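Local structure of FAD-binding PCMH-type domain-containing protein (Gibberella zeae, 6YJO) at residues A[357-362]-A[446-451]; A[261-266]-A[352-357]; A[344-349]-A[436-441]; A[186-191]-A[404-409]; A[213-218]-A[479-484]. The protein carries a bicovalently linked FAD and is probably an oxidoreductase that oxidises oligosaccharides, as in other oxygen-dependent, berberine-bridge-enzyme-like flavoproteins. One frame throughout, in Å; residues are numbered along the deposited sequence.

Contact 1. Residues A[357-362]-A[446-451]; sequences RNQVKS and TKTMAD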
# COMPACT_ATOMS: atom_id res chain seq x y z
N ARG A 357 -28.53 1.58 1.21
CA ARG A 357 -29.08 1.17 2.50
C ARG A 357 -29.05 -0.34 2.66
O ARG A 357 -28.62 -0.86 3.69
CB ARG A 357 -30.52 1.68 2.66
CG ARG A 357 -31.22 1.12 3.89
CD ARG A 357 -32.32 2.04 4.41
NE ARG A 357 -31.79 3.26 5.01
CZ ARG A 357 -31.40 3.38 6.27
NH1 ARG A 357 -31.49 2.36 7.11
NH2 ARG A 357 -30.93 4.54 6.71
N ASN A 358 -29.49 -1.07 1.63
CA ASN A 358 -29.59 -2.52 1.71
C ASN A 358 -28.23 -3.20 1.65
O ASN A 358 -28.08 -4.30 2.19
CB ASN A 358 -30.49 -3.04 0.59
CG ASN A 358 -31.85 -2.36 0.57
OD1 ASN A 358 -32.20 -1.68 -0.39
ND2 ASN A 358 -32.62 -2.54 1.64
N GLN A 359 -27.24 -2.57 1.01
CA GLN A 359 -25.89 -3.12 1.02
C GLN A 359 -25.25 -3.00 2.40
O GLN A 359 -24.60 -3.93 2.87
CB GLN A 359 -25.04 -2.41 -0.04
CG GLN A 359 -25.20 -2.99 -1.43
CD GLN A 359 -24.99 -1.98 -2.53
OE1 GLN A 359 -24.39 -0.93 -2.31
NE2 GLN A 359 -25.49 -2.28 -3.73
N VAL A 360 -25.44 -1.85 3.06
CA VAL A 360 -24.92 -1.69 4.42
C VAL A 360 -25.62 -2.64 5.38
O VAL A 360 -25.02 -3.09 6.36
CB VAL A 360 -25.06 -0.22 4.88
CG1 VAL A 360 -24.40 -0.03 6.24
CG2 VAL A 360 -24.44 0.72 3.86
N LYS A 361 -26.88 -2.98 5.11
CA LYS A 361 -27.60 -3.91 5.98
C LYS A 361 -27.09 -5.34 5.81
O LYS A 361 -27.01 -6.09 6.79
CB LYS A 361 -29.11 -3.83 5.71
CG LYS A 361 -29.75 -2.54 6.22
CD LYS A 361 -31.12 -2.27 5.60
CE LYS A 361 -32.22 -3.19 6.15
NZ LYS A 361 -33.57 -2.82 5.63
N SER A 362 -26.72 -5.72 4.58
CA SER A 362 -26.18 -7.06 4.35
C SER A 362 -24.82 -7.22 5.02
O SER A 362 -24.52 -8.28 5.58
CB SER A 362 -26.07 -7.33 2.85
OG SER A 362 -25.44 -8.58 2.61
N THR A 446 -20.52 -6.60 -1.73
CA THR A 446 -20.52 -6.41 -3.18
C THR A 446 -21.65 -7.14 -3.89
O THR A 446 -21.89 -6.87 -5.08
CB THR A 446 -19.18 -6.88 -3.75
OG1 THR A 446 -18.96 -8.25 -3.40
CG2 THR A 446 -18.04 -6.03 -3.20
N LYS A 447 -22.33 -8.07 -3.22
CA LYS A 447 -23.35 -8.89 -3.87
C LYS A 447 -24.31 -8.08 -4.74
O LYS A 447 -24.52 -8.40 -5.92
CB LYS A 447 -24.14 -9.67 -2.81
CG LYS A 447 -23.51 -11.02 -2.46
CD LYS A 447 -24.30 -11.76 -1.38
CE LYS A 447 -25.67 -12.20 -1.87
NZ LYS A 447 -26.25 -13.28 -1.02
N THR A 448 -24.89 -7.02 -4.18
CA THR A 448 -25.88 -6.22 -4.90
C THR A 448 -25.26 -5.16 -5.80
O THR A 448 -25.98 -4.52 -6.58
CB THR A 448 -26.82 -5.55 -3.89
OG1 THR A 448 -27.46 -6.56 -3.09
CG2 THR A 448 -27.89 -4.71 -4.59
N MET A 449 -23.94 -4.97 -5.74
CA MET A 449 -23.28 -3.89 -6.45
C MET A 449 -23.03 -4.28 -7.90
O MET A 449 -22.65 -5.42 -8.20
CB MET A 449 -21.96 -3.55 -5.75
CG MET A 449 -21.74 -2.07 -5.46
SD MET A 449 -20.23 -1.81 -4.52
CE MET A 449 -20.72 -2.41 -2.91
N ALA A 450 -23.24 -3.32 -8.82
CA ALA A 450 -22.91 -3.54 -10.22
C ALA A 450 -21.47 -4.04 -10.35
O ALA A 450 -20.55 -3.50 -9.74
CB ALA A 450 -23.10 -2.25 -11.01
N ASP A 451 -21.29 -5.08 -11.17
CA ASP A 451 -20.03 -5.81 -11.19
C ASP A 451 -18.83 -4.89 -11.44
O ASP A 451 -17.71 -5.22 -11.04
CB ASP A 451 -20.07 -6.91 -12.25
CG ASP A 451 -18.85 -7.79 -12.22
OD1 ASP A 451 -18.79 -8.69 -11.36
OD2 ASP A 451 -17.93 -7.56 -13.04
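The side chain of Q359 reaches from the first turn of helix 357-371 to T448 and M449, and it carries the contact. Its NE2 lies 3.5 Å from T448 CG2 and equally near T448 CB. Further back, Q359 CG passes T448 CB at 3.9 Å, so the two side chains meet at a slant, methylene against CB, amide nitrogen against CB and the methyl. On the other flank the terminal methyl of M449 reaches the oxygen end of the amide, with M449 CE 4.0 Å from Q359 OE1. The thioether chain bends at its last torsion (chi3 -73°) and crosses the glutamine at about a right angle. Residues 446 to 449 form a type I beta turn that ends helix 431-446, closed by M449 N to T446 O at 2.9 Å. Helix 431-446 packs on the seven-stranded antiparallel sheet of the domain that accompanies the FAD-binding part in this family, with helix 357-371 beside it. Q359 OE1 has its polar partner in its own chain, the backbone N of T356, where it forms one half of the capping box that starts helix 357-371. That bond leaves NE2 facing the turn. Nearby, S362 OG bonds to S444 O and joins the same two helices. V360 packs on L259 and L260 of helix 252-268, while W454 backs both T446 and M449.

Contact 2. Residues A[261-266]-A[352-357]; sequences AMQKFA and TKALTR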
# COMPACT_ATOMS: atom_id res chain seq x y z
N ALA A 261 -24.30 7.15 7.96
CA ALA A 261 -23.99 8.53 8.33
C ALA A 261 -22.55 8.90 7.97
O ALA A 261 -22.27 10.06 7.67
CB ALA A 261 -24.24 8.74 9.82
N MET A 262 -21.65 7.92 7.98
CA MET A 262 -20.25 8.20 7.65
C MET A 262 -20.06 8.42 6.16
O MET A 262 -19.23 9.24 5.76
CB MET A 262 -19.36 7.05 8.13
CG MET A 262 -18.81 7.25 9.52
SD MET A 262 -17.68 5.92 10.00
CE MET A 262 -16.39 6.12 8.78
N GLN A 263 -20.80 7.68 5.32
CA GLN A 263 -20.75 7.93 3.89
C GLN A 263 -21.09 9.38 3.58
O GLN A 263 -20.38 10.04 2.81
CB GLN A 263 -21.72 7.00 3.15
CG GLN A 263 -21.55 5.52 3.46
CD GLN A 263 -22.15 4.63 2.39
OE1 GLN A 263 -21.44 3.87 1.73
NE2 GLN A 263 -23.46 4.71 2.23
N LYS A 264 -22.18 9.88 4.16
CA LYS A 264 -22.56 11.27 3.95
C LYS A 264 -21.46 12.21 4.41
O LYS A 264 -21.11 13.17 3.71
CB LYS A 264 -23.86 11.57 4.70
CG LYS A 264 -25.02 10.63 4.35
CD LYS A 264 -26.12 10.68 5.40
CE LYS A 264 -26.90 11.98 5.35
NZ LYS A 264 -28.26 11.83 5.94
N PHE A 265 -20.88 11.95 5.58
CA PHE A 265 -19.82 12.80 6.11
C PHE A 265 -18.56 12.73 5.26
O PHE A 265 -17.81 13.70 5.18
CB PHE A 265 -19.52 12.40 7.55
CG PHE A 265 -18.60 13.34 8.26
CD1 PHE A 265 -19.02 14.63 8.57
CD2 PHE A 265 -17.32 12.95 8.63
CE1 PHE A 265 -18.18 15.50 9.23
CE2 PHE A 265 -16.48 13.82 9.29
CZ PHE A 265 -16.91 15.10 9.59
N ALA A 266 -18.32 11.58 4.61
CA ALA A 266 -17.16 11.46 3.73
C ALA A 266 -17.27 12.36 2.51
O ALA A 266 -16.25 12.67 1.89
CB ALA A 266 -16.98 10.00 3.30
N THR A 352 -14.92 0.63 -2.81
CA THR A 352 -16.33 0.78 -3.15
C THR A 352 -16.70 2.24 -3.36
O THR A 352 -16.00 3.17 -2.94
CB THR A 352 -17.23 0.21 -2.04
OG1 THR A 352 -17.09 0.99 -0.85
CG2 THR A 352 -16.88 -1.23 -1.74
N LYS A 353 -17.83 2.43 -4.04
CA LYS A 353 -18.59 3.67 -3.97
C LYS A 353 -19.52 3.62 -2.75
O LYS A 353 -19.58 2.62 -2.03
CB LYS A 353 -19.39 3.86 -5.25
CG LYS A 353 -18.53 4.01 -6.50
CD LYS A 353 -19.37 3.93 -7.77
CE LYS A 353 -18.54 4.26 -9.00
NZ LYS A 353 -18.27 5.72 -9.13
N ALA A 354 -20.22 4.72 -2.52
CA ALA A 354 -21.27 4.78 -1.51
C ALA A 354 -22.17 3.55 -1.57
O ALA A 354 -22.83 3.30 -2.58
CB ALA A 354 -22.09 6.05 -1.71
N LEU A 355 -22.20 2.79 -0.48
CA LEU A 355 -23.11 1.65 -0.38
C LEU A 355 -24.56 2.13 -0.24
O LEU A 355 -24.84 3.18 0.35
CB LEU A 355 -22.75 0.76 0.81
CG LEU A 355 -21.66 -0.30 0.61
CD1 LEU A 355 -20.29 0.32 0.37
CD2 LEU A 355 -21.64 -1.23 1.82
N THR A 356 -25.48 1.33 -0.77
CA THR A 356 -26.91 1.57 -0.59
C THR A 356 -27.35 1.12 0.80
O THR A 356 -26.65 0.37 1.48
CB THR A 356 -27.71 0.81 -1.65
OG1 THR A 356 -27.60 -0.60 -1.42
CG2 THR A 356 -27.20 1.13 -3.05
N ARG A 357 -28.53 1.58 1.21
CA ARG A 357 -29.08 1.17 2.50
C ARG A 357 -29.05 -0.34 2.66
O ARG A 357 -28.62 -0.86 3.69
CB ARG A 357 -30.52 1.68 2.66
CG ARG A 357 -31.22 1.12 3.89
CD ARG A 357 -32.32 2.04 4.41
NE ARG A 357 -31.79 3.26 5.01
CZ ARG A 357 -31.40 3.38 6.27
NH1 ARG A 357 -31.49 2.36 7.11
NH2 ARG A 357 -30.93 4.54 6.71
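Q263 holds L355 by both ends of its amide, and the tight part of the contact is essentially this one pair. Q263 CG lies beside the backbone N (chi1 -53°), and the chain then runs extended to the loop. OE1 of Q263 accepts L355 N at 2.6 Å in the carbonyl plane, on a lone pair, a bond short but bent at the hydrogen (144°). The second bond, from Q263 NE2 to L355 O at 2.8 Å, is almost straight (176°) and lies in the plane of the glutamine amide. L355 is extended, which puts its N and O on the same side, spaced to suit one carboxamide. The inner flank is closed by leucine: L355 CB sits 3.5 Å from Q263 OE1, and both side chains rest on L417 of strand 417-423, L355 also on W419. The outer side is looser. A354, exposed, offers only its CA, 3.4 Å from Q263 OE1, and its methyl, which stays farther off. T356 has its CB turned away and sits at the N-cap of helix 357-371. R357 turns instead to a salt bridge with E257. With both amide atoms engaged, the rotation of the Q263 amide is fixed, and this buried group and the loop backbone satisfy each other without net charge.

Contact 3. Residues A[344-349]-A[436-441]; sequences TFYSTS and TVLKRF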
# COMPACT_ATOMS: atom_id res chain seq x y z
N THR A 344 1.79 -13.15 10.79
CA THR A 344 1.20 -14.23 10.00
C THR A 344 -0.30 -13.97 9.91
O THR A 344 -1.01 -14.04 10.92
CB THR A 344 1.50 -15.61 10.60
OG1 THR A 344 0.29 -16.38 10.67
CG2 THR A 344 2.15 -15.49 11.97
N PHE A 345 -0.78 -13.67 8.71
CA PHE A 345 -2.10 -13.08 8.52
C PHE A 345 -2.57 -13.32 7.10
O PHE A 345 -1.80 -13.73 6.22
CB PHE A 345 -2.06 -11.57 8.81
CG PHE A 345 -1.16 -10.82 7.88
CD1 PHE A 345 0.20 -10.72 8.13
CD2 PHE A 345 -1.66 -10.22 6.73
CE1 PHE A 345 1.04 -10.05 7.27
CE2 PHE A 345 -0.82 -9.54 5.86
CZ PHE A 345 0.53 -9.45 6.13
N TYR A 346 -3.86 -13.05 6.88
CA TYR A 346 -4.45 -12.99 5.55
C TYR A 346 -5.38 -11.79 5.50
O TYR A 346 -6.14 -11.55 6.44
CB TYR A 346 -5.22 -14.27 5.21
CG TYR A 346 -6.17 -14.11 4.05
CD1 TYR A 346 -5.70 -13.90 2.76
CD2 TYR A 346 -7.55 -14.18 4.24
CE1 TYR A 346 -6.57 -13.75 1.69
CE2 TYR A 346 -8.43 -14.04 3.18
CZ TYR A 346 -7.93 -13.83 1.90
OH TYR A 346 -8.78 -13.68 0.84
N SER A 347 -5.32 -11.03 4.40
CA SER A 347 -6.10 -9.80 4.28
C SER A 347 -6.69 -9.67 2.88
O SER A 347 -6.27 -10.34 1.93
CB SER A 347 -5.26 -8.56 4.59
OG SER A 347 -4.81 -8.56 5.93
N THR A 348 -7.68 -8.79 2.78
CA THR A 348 -8.29 -8.43 1.51
C THR A 348 -8.85 -7.02 1.65
O THR A 348 -8.87 -6.45 2.74
CB THR A 348 -9.38 -9.43 1.10
OG1 THR A 348 -9.90 -9.08 -0.19
CG2 THR A 348 -10.51 -9.45 2.13
N SER A 349 -9.30 -6.46 0.52
CA SER A 349 -9.68 -5.06 0.46
C SER A 349 -10.92 -4.89 -0.40
O SER A 349 -11.39 -5.82 -1.06
CB SER A 349 -8.54 -4.19 -0.09
OG SER A 349 -8.17 -4.63 -1.39
N THR A 436 -12.31 -18.07 4.42
CA THR A 436 -13.76 -18.04 4.25
C THR A 436 -14.38 -16.81 4.92
O THR A 436 -15.27 -16.18 4.35
CB THR A 436 -14.39 -19.31 4.83
OG1 THR A 436 -13.83 -20.47 4.20
CG2 THR A 436 -15.90 -19.29 4.61
N VAL A 437 -13.93 -16.48 6.13
CA VAL A 437 -14.61 -15.44 6.90
C VAL A 437 -14.40 -14.07 6.28
O VAL A 437 -15.33 -13.27 6.19
CB VAL A 437 -14.15 -15.50 8.37
CG1 VAL A 437 -12.67 -15.10 8.50
CG2 VAL A 437 -15.04 -14.62 9.24
N LEU A 438 -13.17 -13.78 5.83
CA LEU A 438 -12.93 -12.48 5.19
C LEU A 438 -13.65 -12.38 3.86
O LEU A 438 -14.17 -11.31 3.51
CB LEU A 438 -11.43 -12.25 5.01
CG LEU A 438 -10.58 -11.96 6.25
CD1 LEU A 438 -9.26 -11.30 5.85
CD2 LEU A 438 -11.32 -11.09 7.27
N LYS A 439 -13.70 -13.47 3.09
CA LYS A 439 -14.43 -13.44 1.82
C LYS A 439 -15.93 -13.29 2.06
O LYS A 439 -16.61 -12.57 1.32
CB LYS A 439 -14.14 -14.71 1.02
CG LYS A 439 -14.78 -14.73 -0.37
CD LYS A 439 -14.27 -15.91 -1.19
CE LYS A 439 -14.99 -16.04 -2.53
NZ LYS A 439 -15.99 -17.15 -2.53
N ARG A 440 -16.46 -13.97 3.08
CA ARG A 440 -17.87 -13.81 3.42
C ARG A 440 -18.19 -12.36 3.78
O ARG A 440 -19.26 -11.85 3.42
CB ARG A 440 -18.24 -14.76 4.56
CG ARG A 440 -19.58 -14.47 5.22
CD ARG A 440 -20.02 -15.62 6.12
NE ARG A 440 -18.92 -16.14 6.94
CZ ARG A 440 -18.53 -17.41 6.99
NH1 ARG A 440 -19.14 -18.35 6.27
NH2 ARG A 440 -17.51 -17.75 7.76
N PHE A 441 -17.29 -11.69 4.49
CA PHE A 441 -17.48 -10.27 4.77
C PHE A 441 -17.43 -9.45 3.49
O PHE A 441 -18.32 -8.64 3.22
CB PHE A 441 -16.42 -9.77 5.75
CG PHE A 441 -16.54 -10.35 7.14
CD1 PHE A 441 -17.71 -10.93 7.58
CD2 PHE A 441 -15.46 -10.29 8.01
CE1 PHE A 441 -17.81 -11.45 8.86
CE2 PHE A 441 -15.55 -10.80 9.28
CZ PHE A 441 -16.73 -11.39 9.71
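L438 projects from helix 431-446 into the step between Y346 and T348 on strand 346-352. Its CB lies between the two, 3.9 Å from Y346 CE2 and 4.1 Å from T348 CG2. With CG anti to the carbonyl carbon (chi1 -72°), the branch runs toward the strand, where L438 CD1 comes to 3.2 Å from Y346 O and also touches S347 CA. The same methyl, L438 CD1, approaches the phenol ring obliquely, 3.7 Å from Y346 CD2. The hydroxyls of Y346 and T348 both bond to the carboxylate of D462. The CB of S347 points away from the helix, and the FAD lies about 9 Å from its side chain. F435 meets the Y346 ring edge-to-face, and F421 of strand 417-423 supports L438. Strand 346-352 is an outermost strand of the seven-stranded antiparallel sheet; the 436-441 part of helix 431-446 runs nearly parallel to strand part 346-349 (11°, axes 8.9 Å apart), with helix 357-371 packed against V437 and F441.

Contact 4. Residues A[186-191]-A[404-409]; sequences TLDTFL and LPINSA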
# COMPACT_ATOMS: atom_id res chain seq x y z
N THR A 186 0.57 8.67 -2.11
CA THR A 186 2.00 8.85 -2.29
C THR A 186 2.36 9.00 -3.76
O THR A 186 3.22 9.81 -4.12
CB THR A 186 2.77 7.68 -1.68
OG1 THR A 186 2.23 7.37 -0.39
CG2 THR A 186 4.25 8.03 -1.55
N LEU A 187 1.70 8.23 -4.64
CA LEU A 187 2.01 8.33 -6.06
C LEU A 187 1.47 9.60 -6.69
O LEU A 187 1.87 9.93 -7.81
CB LEU A 187 1.47 7.10 -6.81
CG LEU A 187 -0.02 6.77 -6.81
CD1 LEU A 187 -0.85 7.75 -7.63
CD2 LEU A 187 -0.21 5.36 -7.34
N ASP A 188 0.58 10.33 -6.00
CA ASP A 188 0.11 11.60 -6.54
C ASP A 188 1.20 12.65 -6.51
O ASP A 188 1.18 13.59 -7.31
CB ASP A 188 -1.12 12.08 -5.77
CG ASP A 188 -2.35 11.21 -6.03
OD1 ASP A 188 -2.37 10.49 -7.04
OD2 ASP A 188 -3.29 11.26 -5.21
N THR A 189 2.17 12.51 -5.61
CA THR A 189 3.32 13.40 -5.52
C THR A 189 4.53 12.84 -6.26
O THR A 189 5.64 13.37 -6.11
CB THR A 189 3.67 13.67 -4.06
OG1 THR A 189 4.17 12.48 -3.45
CG2 THR A 189 2.44 14.14 -3.29
N PHE A 190 4.34 11.78 -7.05
CA PHE A 190 5.44 11.09 -7.72
C PHE A 190 5.89 11.86 -8.95
O PHE A 190 5.07 12.20 -9.81
CB PHE A 190 4.99 9.67 -8.10
CG PHE A 190 6.05 8.85 -8.76
CD1 PHE A 190 7.08 8.29 -8.02
CD2 PHE A 190 6.02 8.62 -10.13
CE1 PHE A 190 8.06 7.53 -8.64
CE2 PHE A 190 6.99 7.86 -10.75
CZ PHE A 190 8.01 7.31 -10.00
N LEU A 191 7.19 12.14 -9.03
CA LEU A 191 7.77 12.87 -10.16
C LEU A 191 8.38 11.94 -11.20
O LEU A 191 8.18 12.15 -12.40
CB LEU A 191 8.86 13.84 -9.67
CG LEU A 191 8.45 15.00 -8.75
CD1 LEU A 191 9.69 15.77 -8.30
CD2 LEU A 191 7.49 15.94 -9.46
N LEU A 404 -4.16 20.12 -14.81
CA LEU A 404 -4.56 19.01 -15.65
C LEU A 404 -4.49 17.69 -14.87
O LEU A 404 -3.70 17.57 -13.93
CB LEU A 404 -3.66 18.91 -16.89
CG LEU A 404 -3.44 20.19 -17.71
CD1 LEU A 404 -2.45 19.95 -18.85
CD2 LEU A 404 -4.75 20.76 -18.24
N PRO A 405 -5.28 16.70 -15.25
CA PRO A 405 -5.35 15.46 -14.46
C PRO A 405 -3.99 14.78 -14.36
O PRO A 405 -3.09 14.99 -15.18
CB PRO A 405 -6.35 14.59 -15.24
CG PRO A 405 -7.10 15.55 -16.12
CD PRO A 405 -6.13 16.63 -16.46
N ILE A 406 -3.85 13.94 -13.33
CA ILE A 406 -2.61 13.19 -13.14
C ILE A 406 -2.54 12.06 -14.15
O ILE A 406 -3.55 11.44 -14.51
CB ILE A 406 -2.50 12.67 -11.69
CG1 ILE A 406 -1.13 12.02 -11.47
CG2 ILE A 406 -3.63 11.69 -11.39
CD1 ILE A 406 -0.90 11.57 -10.04
N ASN A 407 -1.32 11.78 -14.61
CA ASN A 407 -1.02 10.70 -15.55
C ASN A 407 -0.75 9.44 -14.73
O ASN A 407 0.39 9.16 -14.35
CB ASN A 407 0.16 11.07 -16.43
CG ASN A 407 0.50 9.99 -17.44
OD1 ASN A 407 -0.39 9.35 -18.01
ND2 ASN A 407 1.79 9.79 -17.69
N SER A 408 -1.80 8.68 -14.44
CA SER A 408 -1.68 7.56 -13.52
C SER A 408 -2.63 6.44 -13.91
O SER A 408 -3.79 6.70 -14.26
CB SER A 408 -1.95 8.00 -12.08
OG SER A 408 -1.84 6.91 -11.19
N ALA A 409 -2.14 5.21 -13.82
CA ALA A 409 -2.96 4.04 -14.11
C ALA A 409 -3.91 3.69 -12.97
O ALA A 409 -4.85 2.93 -13.19
CB ALA A 409 -2.07 2.84 -14.43
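The 3-10 turn 186-188, which leads into strand 190-196 of the FAD-binding domain, meets the loop joining strands 380-386 and 417-423 of the other domain's antiparallel sheet; L187 and D188 touch I406 and S408 across this domain boundary. I406 makes the main touch. Its chain is fully extended, CG1 anti to the backbone N (chi1 -174°), and drives its end onto the turn, I406 CD1 lying 3.5 Å from D188 OD1 and 3.9 Å from L187 O. The isoleucine crosses the aspartate at about a right angle. That carboxylate is held independently: OD1 makes a salt bridge to R413, which also packs on I406, and OD2 takes the backbone N of L185. The charge is therefore probably well compensated where the methyl lies against it. The second touch is L187 CD1 beside S408 OG at 3.8 Å; the serine hydroxyl itself bonds to R218 O on helix 211-220. L187 stands about 7 Å from the side chains of the FAD-binding residues Y457 and N459, consistent with a place just outside the flavin site, the FAD being about 10 Å from the L187 side chain. Inside the turn, T186 O accepts two donors from the same face, T189 OG1 at 2.9 Å and T189 N at 3.3 Å.

Contact 5. Residues A[213-218]-A[479-484]; sequences LTWALR and LPKLKK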
# COMPACT_ATOMS: atom_id res chain seq x y z
N LEU A 213 5.28 4.74 -19.57
CA LEU A 213 5.99 4.02 -18.52
C LEU A 213 5.74 4.66 -17.16
O LEU A 213 5.41 3.97 -16.18
CB LEU A 213 7.48 3.97 -18.83
CG LEU A 213 8.41 3.38 -17.78
CD1 LEU A 213 7.89 2.03 -17.29
CD2 LEU A 213 9.81 3.23 -18.36
N THR A 214 5.87 5.99 -17.08
CA THR A 214 5.61 6.70 -15.83
C THR A 214 4.15 6.52 -15.42
O THR A 214 3.84 6.43 -14.23
CB THR A 214 5.94 8.18 -16.00
OG1 THR A 214 7.29 8.32 -16.46
CG2 THR A 214 5.78 8.94 -14.69
N TRP A 215 3.25 6.49 -16.40
CA TRP A 215 1.84 6.25 -16.11
C TRP A 215 1.64 4.89 -15.44
O TRP A 215 0.85 4.77 -14.49
CB TRP A 215 1.04 6.34 -17.41
CG TRP A 215 -0.38 5.91 -17.34
CD1 TRP A 215 -1.47 6.68 -17.04
CD2 TRP A 215 -0.89 4.59 -17.60
NE1 TRP A 215 -2.62 5.93 -17.10
CE2 TRP A 215 -2.29 4.64 -17.43
CE3 TRP A 215 -0.29 3.38 -17.95
CZ2 TRP A 215 -3.10 3.52 -17.60
CZ3 TRP A 215 -1.10 2.27 -18.11
CH2 TRP A 215 -2.49 2.35 -17.95
N ALA A 216 2.36 3.87 -15.90
CA ALA A 216 2.25 2.55 -15.29
C ALA A 216 2.92 2.52 -13.92
O ALA A 216 2.44 1.83 -13.01
CB ALA A 216 2.87 1.50 -16.21
N LEU A 217 4.02 3.26 -13.75
CA LEU A 217 4.69 3.28 -12.45
C LEU A 217 3.80 3.88 -11.37
O LEU A 217 3.91 3.51 -10.20
CB LEU A 217 6.00 4.06 -12.55
CG LEU A 217 7.06 3.44 -13.46
CD1 LEU A 217 8.39 4.18 -13.35
CD2 LEU A 217 7.25 1.97 -13.15
N ARG A 218 2.92 4.81 -11.74
CA ARG A 218 1.95 5.37 -10.80
C ARG A 218 0.76 4.42 -10.66
O ARG A 218 -0.37 4.73 -11.04
CB ARG A 218 1.49 6.76 -11.24
CG ARG A 218 2.55 7.85 -11.21
CD ARG A 218 1.91 9.22 -11.38
NE ARG A 218 2.90 10.29 -11.49
CZ ARG A 218 3.41 10.73 -12.64
NH1 ARG A 218 3.04 10.21 -13.80
NH2 ARG A 218 4.31 11.71 -12.63
N LEU A 479 -6.12 -2.02 -17.43
CA LEU A 479 -5.52 -3.30 -17.77
C LEU A 479 -5.05 -3.38 -19.22
O LEU A 479 -3.88 -3.74 -19.44
CB LEU A 479 -6.51 -4.44 -17.50
CG LEU A 479 -6.06 -5.62 -16.63
CD1 LEU A 479 -6.93 -6.86 -16.91
CD2 LEU A 479 -4.58 -5.95 -16.84
N PRO A 480 -5.87 -3.06 -20.22
CA PRO A 480 -5.40 -3.26 -21.61
C PRO A 480 -4.15 -2.47 -21.93
O PRO A 480 -3.20 -3.02 -22.50
CB PRO A 480 -6.61 -2.80 -22.45
CG PRO A 480 -7.78 -2.78 -21.51
CD PRO A 480 -7.21 -2.46 -20.16
N LYS A 481 -4.13 -1.18 -21.58
CA LYS A 481 -2.93 -0.37 -21.80
C LYS A 481 -1.75 -0.92 -21.00
O LYS A 481 -0.62 -0.93 -21.50
CB LYS A 481 -3.22 1.08 -21.41
CG LYS A 481 -2.30 2.11 -22.04
CD LYS A 481 -2.13 3.32 -21.12
CE LYS A 481 -1.88 4.62 -21.88
NZ LYS A 481 -1.67 5.75 -20.93
N LEU A 482 -2.00 -1.38 -19.77
CA LEU A 482 -0.94 -2.01 -18.99
C LEU A 482 -0.41 -3.26 -19.68
O LEU A 482 0.80 -3.46 -19.78
CB LEU A 482 -1.47 -2.36 -17.59
CG LEU A 482 -1.66 -1.21 -16.60
CD1 LEU A 482 -2.57 -1.64 -15.45
CD2 LEU A 482 -0.32 -0.74 -16.05
N LYS A 483 -1.32 -4.12 -20.17
CA LYS A 483 -0.88 -5.32 -20.88
C LYS A 483 -0.16 -4.96 -22.17
O LYS A 483 0.80 -5.64 -22.56
CB LYS A 483 -2.09 -6.21 -21.17
CG LYS A 483 -2.69 -6.86 -19.94
CD LYS A 483 -4.05 -7.46 -20.25
CE LYS A 483 -4.05 -8.97 -20.09
NZ LYS A 483 -3.05 -9.64 -20.97
N LYS A 484 -0.60 -3.91 -22.85
CA LYS A 484 0.09 -3.48 -24.06
C LYS A 484 1.51 -3.02 -23.73
O LYS A 484 2.46 -3.34 -24.46
CB LYS A 484 -0.68 -2.35 -24.74
CG LYS A 484 -0.17 -2.00 -26.13
CD LYS A 484 -0.97 -0.88 -26.77
CE LYS A 484 -0.50 0.49 -26.35
NZ LYS A 484 0.89 0.78 -26.81
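Helices 213-218 and 479-484 cross at -121° with axes 10.6 Å apart, A216 and L482 having the nearest CA atoms; W215 and K481 fill the space between them. The second helix belongs to the berberine-like C-terminal region, which here folds back onto helix 211-220 beside the FAD-binding domain. W215, its CG anti to the backbone N (chi1 171°), sends the indole out to the facing helix. K481 lies stretched over one face of that ring. Its aliphatic part makes a CH-pi contact, K481 CD standing 3.4 Å from the centroid of the W215 six-membered ring. The ammonium goes on to a cation-pi position, K481 NZ being 3.6 Å from the centroid of the W215 five-membered ring and 11° off its normal. A long, weak ion pair with D212 probably helps to keep the charge there. N407, A409 and S478 also pack against the indole, and A409 is joined to W215 by a backbone hydrogen bond. L482 supplies the apolar half of the contact and also touches Y475. Its CD2 meets the indole obliquely, L482 CD2 lying 3.7 Å from W215 CZ3 and 3.9 Å from A216 CB.

How the contacts relate
Contacts 1, 2 and 3 all belong to the domain of the seven-stranded sheet. Contacts 1 and 2 share R357 and touch through V360 and L355; contact 3 uses the strand that runs into the 352-357 link of contact 2, and the helix that ends at contact 1. Contact 3 is buried and largely apolar, whereas the partly buried contacts 1 and 2 each turn on a glutamine amide, bonded across in contact 2 but not in contact 1. Contacts 4 and 5, also partly buried, lie about 13 Å apart between centres and meet at R218 of helix 211-220. Charge enters both, paired within a salt bridge in contact 4 and laid on an aromatic face in contact 5.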